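Local coordinates for galactose mutarotase-like protein (PDB 3OS7), which probably binds carbohydrate and may interconvert the anomers of an aldose sugar, as aldose 1-epimerases do, at residues 79-84 with 305-310; 75-80 with 183-188; 5-10 with 122-127; 21-26 with 129-134; 194-199 with 269-274. All blocks are in the same frame, centred on the assembly; numbering follows the deposited sequence.

Interaction 1 (79-84 with 305-310); sequences PPNRID and SIINSP
Asn308 reaches across to Asp84 with its side-chain amide: Asp84 N donates to Asn308 OD1 at 2.9 Å in a nearly straight bond (172° at the hydrogen), although the donor stands well above the carbonyl plane. With CG anti to the backbone N (chi1 -165°), the amide is carried to Asp84, OD1 to its N and ND2 beside its CB. A water that accepts from Asn308 ND2 donates to Asp84 OD2, closing a second link. Asn308 OD1 is also bonded by Asn311, and Asp84 OD1 has its own salt bridge to Arg216. Ile307 meets the Asn81 amide with both branches: its CG2 and CD1 each lie 3.4 Å from Asn81 OD1, and CG1 sits beside the amide carbon. That amide has little freedom to turn, because Asn81 OD1 accepts from both Arg82 N (2.8 Å) and Arg82 NH1 (2.9 Å). Ile83 CD1 adds an apolar touch 4.0 Å from Pro310 CD. Another water joins Pro80 O to Asn308 N. Residues Ile306 to Ser309 form a type II turn in the loop between strand 297-303 and helix 316-319; it packs beside the start of strand 82-90, which pairs with strand 106-108, while Pro219 and Val287 also touch Ile307.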
# COMPACT_ATOMS: atom_id res chain seq x y z
N PRO A 79 -8.27 -4.50 -7.30
CA PRO A 79 -7.15 -5.36 -6.98
C PRO A 79 -5.84 -4.58 -7.12
O PRO A 79 -5.80 -3.62 -7.89
CB PRO A 79 -7.21 -6.40 -8.09
CG PRO A 79 -7.71 -5.63 -9.28
CD PRO A 79 -8.66 -4.61 -8.72
N PRO A 80 -4.78 -4.99 -6.42
CA PRO A 80 -3.47 -4.41 -6.70
C PRO A 80 -2.96 -4.86 -8.06
O PRO A 80 -3.00 -6.02 -8.40
CB PRO A 80 -2.59 -4.97 -5.57
CG PRO A 80 -3.18 -6.27 -5.26
CD PRO A 80 -4.67 -6.15 -5.50
N ASN A 81 -2.46 -3.92 -8.84
CA ASN A 81 -1.83 -4.21 -10.10
C ASN A 81 -2.81 -4.80 -11.12
O ASN A 81 -4.04 -4.58 -11.00
CB ASN A 81 -0.61 -5.11 -9.85
CG ASN A 81 0.53 -4.80 -10.81
OD1 ASN A 81 0.47 -5.15 -11.98
ND2 ASN A 81 1.56 -4.12 -10.32
N ARG A 82 -2.29 -5.56 -12.09
CA ARG A 82 -3.00 -5.87 -13.33
C ARG A 82 -3.89 -7.13 -13.36
O ARG A 82 -3.58 -8.15 -12.75
CB ARG A 82 -1.99 -5.94 -14.47
CG ARG A 82 -1.29 -4.64 -14.72
CD ARG A 82 0.01 -4.89 -15.43
NE ARG A 82 0.62 -3.62 -15.78
CZ ARG A 82 1.46 -2.94 -15.01
NH1 ARG A 82 1.86 -3.41 -13.84
NH2 ARG A 82 1.91 -1.78 -15.45
N ILE A 83 -5.02 -7.01 -14.05
CA ILE A 83 -5.82 -8.15 -14.49
C ILE A 83 -5.77 -8.18 -16.01
O ILE A 83 -6.23 -7.21 -16.67
CB ILE A 83 -7.30 -8.08 -14.03
CG1 ILE A 83 -7.44 -7.84 -12.52
CG2 ILE A 83 -8.10 -9.34 -14.51
CD1 ILE A 83 -6.76 -8.83 -11.63
N ASP A 84 -5.24 -9.27 -16.55
CA ASP A 84 -5.11 -9.47 -18.00
C ASP A 84 -6.40 -9.25 -18.78
O ASP A 84 -7.43 -9.90 -18.52
CB ASP A 84 -4.54 -10.91 -18.21
CG ASP A 84 -4.27 -11.26 -19.66
OD1 ASP A 84 -4.56 -10.44 -20.56
OD2 ASP A 84 -3.74 -12.39 -19.88
N SER A 305 -1.74 -11.24 -3.11
CA SER A 305 -1.61 -12.22 -4.14
C SER A 305 -0.70 -11.70 -5.25
O SER A 305 -0.39 -10.51 -5.31
CB SER A 305 -2.97 -12.60 -4.72
OG SER A 305 -3.58 -11.59 -5.49
N ILE A 306 -0.32 -12.62 -6.11
CA ILE A 306 0.48 -12.30 -7.26
C ILE A 306 -0.30 -11.38 -8.21
O ILE A 306 -1.54 -11.34 -8.22
CB ILE A 306 0.97 -13.61 -7.96
CG1 ILE A 306 2.15 -13.33 -8.88
CG2 ILE A 306 -0.18 -14.33 -8.71
CD1 ILE A 306 2.80 -14.61 -9.37
N ILE A 307 0.44 -10.63 -9.02
CA ILE A 307 -0.17 -9.87 -10.10
C ILE A 307 -1.00 -10.83 -10.96
O ILE A 307 -0.56 -11.94 -11.24
CB ILE A 307 0.90 -9.22 -10.99
CG1 ILE A 307 1.71 -8.19 -10.20
CG2 ILE A 307 0.23 -8.55 -12.24
CD1 ILE A 307 2.81 -7.49 -11.05
N ASN A 308 -2.20 -10.40 -11.35
CA ASN A 308 -3.10 -11.18 -12.23
C ASN A 308 -3.53 -12.51 -11.59
O ASN A 308 -3.78 -13.45 -12.29
CB ASN A 308 -2.40 -11.42 -13.58
CG ASN A 308 -3.34 -11.91 -14.71
OD1 ASN A 308 -4.50 -11.51 -14.79
ND2 ASN A 308 -2.80 -12.72 -15.60
N SER A 309 -3.58 -12.57 -10.25
CA SER A 309 -3.80 -13.82 -9.51
C SER A 309 -5.05 -14.63 -9.94
O SER A 309 -4.99 -15.85 -9.96
CB SER A 309 -3.85 -13.59 -7.99
OG SER A 309 -5.01 -12.87 -7.58
N PRO A 310 -6.17 -13.97 -10.29
CA PRO A 310 -7.31 -14.77 -10.71
C PRO A 310 -7.09 -15.59 -11.99
O PRO A 310 -7.84 -16.53 -12.24
CB PRO A 310 -8.40 -13.71 -10.95
CG PRO A 310 -7.95 -12.55 -10.22
CD PRO A 310 -6.49 -12.55 -10.30
O HOH W 1 -3.65 -8.19 -9.89
O HOH W 2 -3.83 -14.03 -17.98

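Interaction 2 (75-80 with 183-188); sequences PVLFPP and GYHSAF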
# COMPACT_ATOMS: atom_id res chain seq x y z
N PRO A 75 -1.97 4.48 -0.84
CA PRO A 75 -3.11 4.20 -1.72
C PRO A 75 -3.54 2.75 -1.64
O PRO A 75 -2.81 1.85 -2.05
CB PRO A 75 -2.56 4.50 -3.12
CG PRO A 75 -1.16 5.05 -2.89
CD PRO A 75 -0.71 4.50 -1.60
N VAL A 76 -4.77 2.51 -1.19
CA VAL A 76 -5.28 1.15 -1.11
C VAL A 76 -5.77 0.63 -2.47
O VAL A 76 -6.52 1.30 -3.18
CB VAL A 76 -6.34 1.01 -0.00
CG1 VAL A 76 -7.58 1.77 -0.34
CG2 VAL A 76 -6.63 -0.47 0.29
N LEU A 77 -5.37 -0.60 -2.81
CA LEU A 77 -5.62 -1.16 -4.13
C LEU A 77 -6.54 -2.37 -4.03
O LEU A 77 -6.35 -3.22 -3.16
CB LEU A 77 -4.31 -1.62 -4.76
CG LEU A 77 -3.17 -0.63 -4.76
CD1 LEU A 77 -1.89 -1.25 -5.32
CD2 LEU A 77 -3.57 0.65 -5.59
N PHE A 78 -7.48 -2.46 -4.96
CA PHE A 78 -8.46 -3.55 -5.04
C PHE A 78 -8.92 -3.66 -6.49
O PHE A 78 -9.83 -2.92 -6.89
CB PHE A 78 -9.64 -3.23 -4.12
CG PHE A 78 -10.73 -4.32 -4.07
CD1 PHE A 78 -10.42 -5.64 -3.81
CD2 PHE A 78 -12.07 -3.98 -4.22
CE1 PHE A 78 -11.38 -6.61 -3.73
CE2 PHE A 78 -13.06 -4.94 -4.13
CZ PHE A 78 -12.73 -6.26 -3.90
N PRO A 79 -8.27 -4.50 -7.30
CA PRO A 79 -7.15 -5.36 -6.98
C PRO A 79 -5.84 -4.58 -7.12
O PRO A 79 -5.80 -3.62 -7.89
CB PRO A 79 -7.21 -6.40 -8.09
CG PRO A 79 -7.71 -5.63 -9.28
CD PRO A 79 -8.66 -4.61 -8.72
N PRO A 80 -4.78 -4.99 -6.42
CA PRO A 80 -3.47 -4.41 -6.70
C PRO A 80 -2.96 -4.86 -8.06
O PRO A 80 -3.00 -6.02 -8.40
CB PRO A 80 -2.59 -4.97 -5.57
CG PRO A 80 -3.18 -6.27 -5.26
CD PRO A 80 -4.67 -6.15 -5.50
N GLY A 183 -4.00 -4.72 -1.92
CA GLY A 183 -2.64 -4.28 -1.71
C GLY A 183 -2.59 -2.78 -1.52
O GLY A 183 -3.62 -2.13 -1.37
N TYR A 184 -1.35 -2.27 -1.48
CA TYR A 184 -1.13 -0.85 -1.37
C TYR A 184 -0.05 -0.41 -2.32
O TYR A 184 0.91 -1.12 -2.56
CB TYR A 184 -0.68 -0.46 0.01
CG TYR A 184 -1.79 -0.34 1.01
CD1 TYR A 184 -2.25 -1.43 1.70
CD2 TYR A 184 -2.36 0.91 1.28
CE1 TYR A 184 -3.27 -1.30 2.60
CE2 TYR A 184 -3.36 1.04 2.17
CZ TYR A 184 -3.81 -0.05 2.86
OH TYR A 184 -4.83 0.10 3.78
N HIS A 185 -0.19 0.81 -2.84
CA HIS A 185 0.81 1.39 -3.73
C HIS A 185 1.69 2.39 -2.96
O HIS A 185 1.98 3.48 -3.44
CB HIS A 185 0.09 2.04 -4.87
CG HIS A 185 0.90 2.20 -6.11
ND1 HIS A 185 2.00 3.01 -6.17
CD2 HIS A 185 0.73 1.69 -7.36
CE1 HIS A 185 2.50 2.99 -7.40
NE2 HIS A 185 1.74 2.19 -8.14
N SER A 186 2.14 1.98 -1.78
CA SER A 186 2.73 2.90 -0.81
C SER A 186 3.97 3.65 -1.32
O SER A 186 4.92 3.04 -1.82
CB SER A 186 3.08 2.09 0.44
OG SER A 186 1.97 1.27 0.80
N ALA A 187 3.94 4.98 -1.16
CA ALA A 187 4.95 5.89 -1.73
C ALA A 187 5.82 6.52 -0.64
O ALA A 187 5.31 7.27 0.21
CB ALA A 187 4.25 6.99 -2.55
N PHE A 188 7.11 6.18 -0.67
CA PHE A 188 8.06 6.58 0.35
C PHE A 188 9.04 7.64 -0.12
O PHE A 188 9.59 7.54 -1.20
CB PHE A 188 8.86 5.36 0.81
CG PHE A 188 8.03 4.38 1.57
CD1 PHE A 188 7.84 4.53 2.93
CD2 PHE A 188 7.40 3.33 0.94
CE1 PHE A 188 7.04 3.64 3.63
CE2 PHE A 188 6.61 2.46 1.63
CZ PHE A 188 6.43 2.63 2.99
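Val76 and Tyr184 face each other as a non-hydrogen-bonded antiparallel pair, and the tyrosine ring covers the valine. A chi1 of -81° turns the Tyr184 ring toward strand 76-77, with Val76 CA over one face in a CH-pi contact, 4.2 Å from the centroid of the Tyr184 ring and 28° off the normal. Val76 CG2 lies over the same ring toward its rim, 3.8 Å from Tyr184 CZ. The phenol oxygen, Tyr184 OH, is hydrogen-bonded to the Thr168 hydroxyl. Leu77, on the other side of the sheet, sends CD1 over the peptide that joins Tyr184 to His185, 3.6 Å from His185 N, and this methyl also approaches the imidazole at its edge. Pro75 CG packs at 3.8 Å against His185 CB. The histidine's CG is anti to its backbone N (chi1 -157°), and its NE2 is hydrogen-bonded to a bound tartrate. Glycine at 183 lets Pro80 close over the backbone, with Pro80 CG 3.8 Å from Gly183 N. Leu77 and Gly183 exchange two backbone bonds, and His185 N donates to Pro75 O at 2.9 Å. Short antiparallel pairing of this kind, near the centre of the molecule, belongs to the beta-sandwich of the galactose mutarotase family; the tartrate on His185, although probably from the crystallisation liquor, is consistent with a sugar pocket here.

Interaction 3 (5-10 with 122-127); sequences KDLWIK and KKIDQD
Side-chain packing between two strands of different sheets, at the surface near the amino terminus, joins Leu7 and Ile9 to Ile124 and its neighbours. Strands 8-10 and 122-125 run nearly antiparallel, at 164°, and their axes come within 7.4 Å; apolar side chains fill the gap in place of backbone pairing. The Ile9 and Ile124 side chains lie alongside each other, pointing opposite ways, with Ile9 CG1 3.7 Å from Ile124 CG2. The Ile9 chain, extended to its end (chi2 177°), carries CD1 on to the facing strand, 3.5 Å from Lys123 N. Its other branch, CG2, meets the aliphatic part of Lys122, 4.1 Å from Lys122 CD, while the ammonium end of that lysine turns to a salt bridge with Glu11. Leu7 CD1 lies 4.3 Å from Ile124 CG2; less certainly, as Gln126 and Asp127 each have two conformers, Leu7 also touches the modelled backbone there, CD2 3.6 Å from Gln126 O. Lys123 and Asp125 point away from the interface and pair with each other, NZ to OD2 at 3.3 Å. Trp8 and Lys10 of the outermost strand 8-14 pair by backbone hydrogen bonds with Ala24 and Arg22 of strand 18-25, and this layering of sheet on sheet is typical of a beta-sandwich.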
# COMPACT_ATOMS: atom_id res chain seq x y z
N LYS A 5 0.66 17.01 25.33
CA LYS A 5 0.41 18.04 24.32
C LYS A 5 0.45 17.53 22.87
O LYS A 5 -0.10 18.15 21.97
CB LYS A 5 1.41 19.18 24.46
N ASP A 6 1.09 16.38 22.66
CA ASP A 6 1.32 15.83 21.31
C ASP A 6 0.32 14.72 20.97
O ASP A 6 0.53 13.95 20.02
CB ASP A 6 2.76 15.32 21.21
CG ASP A 6 3.04 14.18 22.17
OD1 ASP A 6 2.18 13.89 23.05
OD2 ASP A 6 4.13 13.57 22.05
N LEU A 7 -0.78 14.65 21.73
CA LEU A 7 -1.87 13.75 21.43
C LEU A 7 -3.12 14.51 21.04
O LEU A 7 -3.70 15.20 21.87
CB LEU A 7 -2.15 12.84 22.63
CG LEU A 7 -3.31 11.86 22.51
CD1 LEU A 7 -2.99 10.73 21.47
CD2 LEU A 7 -3.59 11.28 23.90
N TRP A 8 -3.55 14.38 19.79
CA TRP A 8 -4.72 15.12 19.30
C TRP A 8 -5.21 14.63 17.95
O TRP A 8 -4.48 13.90 17.23
CB TRP A 8 -4.46 16.64 19.26
CG TRP A 8 -3.18 17.04 18.61
CD1 TRP A 8 -2.00 17.31 19.24
CD2 TRP A 8 -2.94 17.21 17.21
NE1 TRP A 8 -1.04 17.64 18.30
CE2 TRP A 8 -1.59 17.59 17.06
CE3 TRP A 8 -3.76 17.11 16.07
CZ2 TRP A 8 -1.03 17.86 15.82
CZ3 TRP A 8 -3.19 17.37 14.84
CH2 TRP A 8 -1.83 17.71 14.72
N ILE A 9 -6.43 15.00 17.63
CA ILE A 9 -7.05 14.72 16.33
C ILE A 9 -7.76 15.99 15.92
O ILE A 9 -8.60 16.49 16.65
CB ILE A 9 -8.07 13.58 16.37
CG1 ILE A 9 -7.41 12.28 16.87
CG2 ILE A 9 -8.74 13.41 14.99
CD1 ILE A 9 -8.40 11.10 17.01
N LYS A 10 -7.48 16.46 14.71
CA LYS A 10 -8.05 17.72 14.18
C LYS A 10 -8.67 17.46 12.81
O LYS A 10 -8.00 16.94 11.93
CB LYS A 10 -6.98 18.79 14.10
CG LYS A 10 -7.45 20.13 13.55
CD LYS A 10 -6.34 21.17 13.60
CE LYS A 10 -6.83 22.53 13.17
NZ LYS A 10 -5.75 23.56 13.31
N LYS A 122 -13.15 8.55 15.27
CA LYS A 122 -12.05 9.37 15.73
C LYS A 122 -12.02 9.22 17.23
O LYS A 122 -13.05 9.45 17.89
CB LYS A 122 -12.26 10.85 15.38
CG LYS A 122 -12.32 11.14 13.92
CD LYS A 122 -12.53 12.65 13.65
CE LYS A 122 -13.93 13.19 14.08
NZ LYS A 122 -13.87 14.71 14.20
N LYS A 123 -10.89 8.78 17.79
CA LYS A 123 -10.81 8.54 19.22
C LYS A 123 -9.40 8.70 19.71
O LYS A 123 -8.48 8.13 19.11
CB LYS A 123 -11.27 7.10 19.50
CG LYS A 123 -11.26 6.63 20.96
CD LYS A 123 -11.99 5.26 21.03
CE LYS A 123 -12.25 4.78 22.45
NZ LYS A 123 -11.09 4.05 22.98
N ILE A 124 -9.26 9.45 20.80
CA ILE A 124 -8.02 9.44 21.56
C ILE A 124 -8.20 8.62 22.82
O ILE A 124 -9.21 8.71 23.52
CB ILE A 124 -7.46 10.86 21.80
CG1 ILE A 124 -8.42 11.81 22.49
CG2 ILE A 124 -7.08 11.48 20.44
CD1 ILE A 124 -7.79 13.20 22.77
N ASP A 125 -7.23 7.76 23.09
CA ASP A 125 -7.37 6.82 24.20
C ASP A 125 -6.03 6.27 24.58
O ASP A 125 -5.27 5.81 23.71
CB ASP A 125 -8.28 5.65 23.83
CG ASP A 125 -8.57 4.72 25.02
OD1 ASP A 125 -8.90 5.24 26.14
OD2 ASP A 125 -8.46 3.48 24.83
N GLN A 126 -5.82 6.23 25.89
CA GLN A 126 -4.51 6.12 26.50
C GLN A 126 -3.70 7.22 25.84
O GLN A 126 -4.12 8.38 25.88
CB GLN A 126 -3.93 4.71 26.34
CG GLN A 126 -4.98 3.60 26.58
CD GLN A 126 -4.54 2.55 27.60
OE1 GLN A 126 -4.94 1.39 27.50
NE2 GLN A 126 -3.75 2.96 28.59
N ASP A 127 -2.58 6.85 25.23
CA ASP A 127 -1.78 7.81 24.50
C ASP A 127 -1.72 7.45 23.01
O ASP A 127 -0.69 7.62 22.38
CB ASP A 127 -0.38 7.91 25.09
CG ASP A 127 -0.38 8.43 26.54
OD1 ASP A 127 -1.45 8.89 27.03
OD2 ASP A 127 0.69 8.38 27.20

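Interaction 4 (21-26 with 129-134); sequences IRFAAG and ALVEVV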
# COMPACT_ATOMS: atom_id res chain seq x y z
N ILE A 21 -8.30 14.88 8.06
CA ILE A 21 -8.03 14.65 9.47
C ILE A 21 -6.53 14.58 9.71
O ILE A 21 -5.83 13.74 9.10
CB ILE A 21 -8.70 13.33 10.00
CG1 ILE A 21 -10.20 13.24 9.67
CG2 ILE A 21 -8.43 13.17 11.51
CD1 ILE A 21 -11.07 14.20 10.41
N ARG A 22 -6.03 15.47 10.56
CA ARG A 22 -4.66 15.45 11.04
C ARG A 22 -4.66 14.83 12.43
O ARG A 22 -5.51 15.14 13.26
CB ARG A 22 -4.13 16.86 11.12
CG ARG A 22 -2.67 17.02 10.97
CD ARG A 22 -2.31 18.51 10.83
NE ARG A 22 -2.90 19.17 9.66
CZ ARG A 22 -2.35 19.24 8.45
NH1 ARG A 22 -1.19 18.66 8.17
NH2 ARG A 22 -2.97 19.88 7.48
N PHE A 23 -3.74 13.91 12.70
CA PHE A 23 -3.74 13.22 13.99
C PHE A 23 -2.32 12.97 14.46
O PHE A 23 -1.41 12.81 13.65
CB PHE A 23 -4.65 11.95 14.00
CG PHE A 23 -4.34 10.89 12.94
CD1 PHE A 23 -4.55 11.14 11.59
CD2 PHE A 23 -3.98 9.60 13.32
CE1 PHE A 23 -4.35 10.14 10.65
CE2 PHE A 23 -3.73 8.62 12.36
CZ PHE A 23 -3.90 8.89 11.03
N ALA A 24 -2.15 12.96 15.78
CA ALA A 24 -0.84 13.00 16.40
C ALA A 24 -0.85 12.17 17.68
O ALA A 24 -1.80 12.25 18.47
CB ALA A 24 -0.46 14.46 16.71
N ALA A 25 0.21 11.40 17.87
CA ALA A 25 0.42 10.71 19.14
C ALA A 25 1.86 10.24 19.18
O ALA A 25 2.43 9.92 18.14
CB ALA A 25 -0.54 9.50 19.28
N GLY A 26 2.44 10.26 20.37
CA GLY A 26 3.78 9.70 20.60
C GLY A 26 4.90 10.30 19.78
O GLY A 26 5.89 9.63 19.51
N ALA A 129 -3.87 7.74 19.03
CA ALA A 129 -4.88 8.43 18.24
C ALA A 129 -5.36 7.46 17.19
O ALA A 129 -4.55 6.92 16.43
CB ALA A 129 -4.33 9.73 17.62
N LEU A 130 -6.67 7.24 17.16
CA LEU A 130 -7.31 6.31 16.26
C LEU A 130 -8.24 7.05 15.28
O LEU A 130 -9.11 7.83 15.69
CB LEU A 130 -8.11 5.26 17.05
CG LEU A 130 -8.92 4.23 16.26
CD1 LEU A 130 -8.00 3.29 15.55
CD2 LEU A 130 -9.86 3.44 17.14
N VAL A 131 -8.02 6.82 13.99
CA VAL A 131 -8.88 7.33 12.93
C VAL A 131 -9.25 6.19 11.99
O VAL A 131 -8.37 5.46 11.50
CB VAL A 131 -8.21 8.43 12.16
CG1 VAL A 131 -9.08 8.84 10.96
CG2 VAL A 131 -7.92 9.64 13.05
N GLU A 132 -10.53 6.02 11.75
CA GLU A 132 -11.02 4.97 10.85
C GLU A 132 -11.87 5.58 9.76
O GLU A 132 -12.70 6.46 10.03
CB GLU A 132 -11.85 3.93 11.61
CG GLU A 132 -11.12 3.28 12.78
CD GLU A 132 -11.87 2.09 13.39
OE1 GLU A 132 -13.11 2.03 13.25
OE2 GLU A 132 -11.21 1.22 14.01
N VAL A 133 -11.67 5.10 8.54
CA VAL A 133 -12.46 5.53 7.39
C VAL A 133 -13.04 4.29 6.76
O VAL A 133 -12.47 3.21 6.84
CB VAL A 133 -11.62 6.33 6.32
CG1 VAL A 133 -11.20 7.69 6.90
CG2 VAL A 133 -10.39 5.50 5.82
N VAL A 134 -14.21 4.43 6.16
CA VAL A 134 -14.83 3.34 5.45
C VAL A 134 -15.27 3.73 4.05
O VAL A 134 -15.49 4.91 3.75
CB VAL A 134 -16.07 2.78 6.19
CG1 VAL A 134 -15.67 2.19 7.54
CG2 VAL A 134 -17.13 3.85 6.35
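Phe23 and Val131 meet at the centre of this contact, ring against methyl. From the Phe23 backbone, CB comes first: it lies 4.3 Å from Ala129 CB and also touches Val131 CG2. At CG the ring begins, and here the valine methyl is nearest, with Val131 CG2 3.8 Å from Phe23 CG. Of the two ortho carbons, CD1 meets the same methyl, while CD2 lies between Val131 CG2 and Ala129 O, the latter at 4.1 Å. The outer carbons CE1, CE2 and CZ extend past the methyl, each more than 4.2 Å from Val131 CG2. Chi1 (56°) places CG between the backbone N and the carbonyl carbon, and chi2 (-67°) turns a ring face to Val131, whose CG2 stands over it in a CH-pi contact, displaced toward the rim near CG. Strands 21-25 and 129-134 belong to separate antiparallel sheets, with 150° between their directions, and this is the buried interface of two layers in the beta-sandwich of the mutarotase family. From two residues earlier on the same side of the strand, Ile21 CG2 reaches Val131 CG2 at 3.9 Å, and the methyl touches both an isoleucine branch and an aromatic face. Toward the other end the small residues let the backbones come closer. Ala25 CB lies 3.8 Å from Ala129 N, and Ala129 CB fits against Ala24 O. Leu159 of strand 151-160 also touches Phe23, and Ala30 of strand 28-33 packs against it from its own sheet.

Interaction 5 (194-199 with 269-274); sequences EGSEDS and ASKNTR. With EDO (1,2-ethanediol), chain I.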
# COMPACT_ATOMS: atom_id res chain seq x y z
N GLU A 194 16.04 15.63 6.06
CA GLU A 194 16.80 16.75 5.47
C GLU A 194 18.30 16.59 5.70
O GLU A 194 18.74 15.95 6.67
CB GLU A 194 16.32 18.09 6.04
CG GLU A 194 16.21 19.17 5.00
CD GLU A 194 14.97 19.00 4.13
OE1 GLU A 194 14.97 18.11 3.25
OE2 GLU A 194 14.00 19.77 4.35
N GLY A 195 19.10 17.16 4.81
CA GLY A 195 20.55 17.08 4.94
C GLY A 195 21.10 15.72 4.58
O GLY A 195 22.18 15.33 5.02
N SER A 196 20.34 14.98 3.78
CA SER A 196 20.80 13.71 3.28
C SER A 196 20.59 13.70 1.77
O SER A 196 20.33 14.75 1.18
CB SER A 196 20.06 12.58 3.96
OG SER A 196 20.67 11.39 3.55
N GLU A 197 20.73 12.54 1.12
CA GLU A 197 20.65 12.47 -0.33
C GLU A 197 19.98 11.16 -0.70
O GLU A 197 20.10 10.20 0.07
CB GLU A 197 22.08 12.51 -0.92
CG GLU A 197 22.23 13.38 -2.14
CD GLU A 197 22.13 14.87 -1.82
OE1 GLU A 197 23.08 15.44 -1.23
OE2 GLU A 197 21.09 15.49 -2.16
N ASP A 198 19.34 11.09 -1.87
CA ASP A 198 18.72 9.83 -2.32
C ASP A 198 19.73 8.65 -2.37
O ASP A 198 19.37 7.51 -2.01
CB ASP A 198 17.95 9.98 -3.65
CG ASP A 198 18.78 10.56 -4.79
OD1 ASP A 198 20.00 10.76 -4.61
OD2 ASP A 198 18.19 10.80 -5.88
N SER A 199 20.99 8.93 -2.71
CA SER A 199 22.07 7.94 -2.78
C SER A 199 22.50 7.39 -1.42
O SER A 199 23.26 6.43 -1.33
CB SER A 199 23.30 8.57 -3.46
OG SER A 199 23.74 9.72 -2.75
N ALA A 269 22.17 5.25 6.70
CA ALA A 269 23.28 5.10 7.62
C ALA A 269 23.89 6.47 7.97
O ALA A 269 24.24 6.71 9.11
CB ALA A 269 24.38 4.09 7.04
N SER A 270 23.94 7.36 6.99
CA SER A 270 24.51 8.70 7.19
C SER A 270 23.79 9.45 8.31
O SER A 270 24.38 10.30 8.97
CB SER A 270 24.48 9.51 5.87
OG SER A 270 23.22 10.16 5.65
N LYS A 271 22.50 9.13 8.53
CA LYS A 271 21.73 9.75 9.61
C LYS A 271 21.37 8.77 10.74
O LYS A 271 20.60 9.10 11.63
CB LYS A 271 20.47 10.37 9.02
CG LYS A 271 20.76 11.48 8.02
CD LYS A 271 21.39 12.67 8.75
CE LYS A 271 21.56 13.88 7.85
NZ LYS A 271 22.03 15.05 8.68
N ASN A 272 21.95 7.58 10.70
CA ASN A 272 21.69 6.53 11.70
C ASN A 272 20.20 6.25 11.96
O ASN A 272 19.81 5.95 13.09
CB ASN A 272 22.38 6.81 13.05
CG ASN A 272 22.62 5.51 13.83
OD1 ASN A 272 23.29 4.61 13.34
ND2 ASN A 272 22.03 5.39 15.02
N THR A 273 19.42 6.32 10.90
CA THR A 273 17.97 6.14 10.98
C THR A 273 17.45 5.15 9.94
O THR A 273 17.86 5.17 8.79
CB THR A 273 17.27 7.50 10.75
OG1 THR A 273 17.86 8.49 11.60
CG2 THR A 273 15.75 7.43 11.02
N ARG A 274 16.49 4.32 10.36
CA ARG A 274 15.84 3.33 9.51
C ARG A 274 14.33 3.58 9.55
O ARG A 274 13.77 3.75 10.63
CB ARG A 274 16.13 1.92 10.06
CG ARG A 274 15.47 0.85 9.29
CD ARG A 274 15.66 -0.50 9.91
NE ARG A 274 17.06 -0.89 9.91
CZ ARG A 274 17.83 -1.00 10.97
NH1 ARG A 274 17.36 -0.74 12.18
NH2 ARG A 274 19.12 -1.34 10.82
C1 EDO I . 11.76 14.51 2.24
O1 EDO I . 10.98 15.60 1.75
C2 EDO I . 13.16 15.02 2.52
O2 EDO I . 13.11 15.84 3.69
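Lys271 lies along the loop of Glu194 and Gly195, and its last methylene makes the closest approach: Lys271 CE is 3.2 Å from Gly195 O and 3.7 Å from Glu194 O. The chain bends early, with chi1 -62° and chi2 -67°, and then runs straight to its end, which brings the ammonium group beside these two carbonyls; Lys271 NZ is 3.7 Å from Gly195 O, and the contact is made chiefly by CE. Further along, the hydroxyl oxygens of Ser196 and Ser270 lie 3.5 Å apart, OG to OG. What sets this pair is Asp268, whose carboxylate is hydrogen-bonded to both, OD2 by Ser196 OG and OD1 by Ser270 OG; Asn200 also bonds to Ser196 OG. Asp268 thus joins the two loops through the polar ends of the serines, and its OD1 receives a weak bond from Lys271 N as well. Residues 269-271 make a 3-10 turn at the hairpin between strands 263-268 and 273-279, and Asn272 and Thr273 both face Asp268, which makes a G1 beta bulge. Within the turn, Asn272 N bonds to Ala269 O, and Thr273 OG1 donates to Lys271 O at 2.8 Å from above the carbonyl plane. The Glu194 chain, bent at chi2, leads away from the lysine, and Glu194 OE1 accepts a bond from a 1,2-ethanediol molecule, O2 to OE1 at 3.0 Å, probably from the crystallisation liquor. Farther out, Arg274 forms salt bridges with Glu339 and Glu267.

In the fold
Interactions 1 and 2 start from the same stretch of chain, sharing Pro79 and Pro80, and their centres lie about 12 Å apart; interaction 2 is near the centre of the chain. Interactions 3 and 4, with centres about 8 Å apart, are in direct contact: hairpin 8-14/18-25 of the amino-terminal sheet packs on hairpin 118-125/128-137, and Lys10 N to Arg22 O and Lys123 O to Leu130 N are probable bonds within them. Interaction 5 lies about 25 Å from interaction 2 between centres and about 9 Å between nearest atoms, without touching, and falls within the sequence spanned by interaction 1. Layer packing, strand pairing and loop contacts thus join segments 70 to 221 residues apart in the sequence.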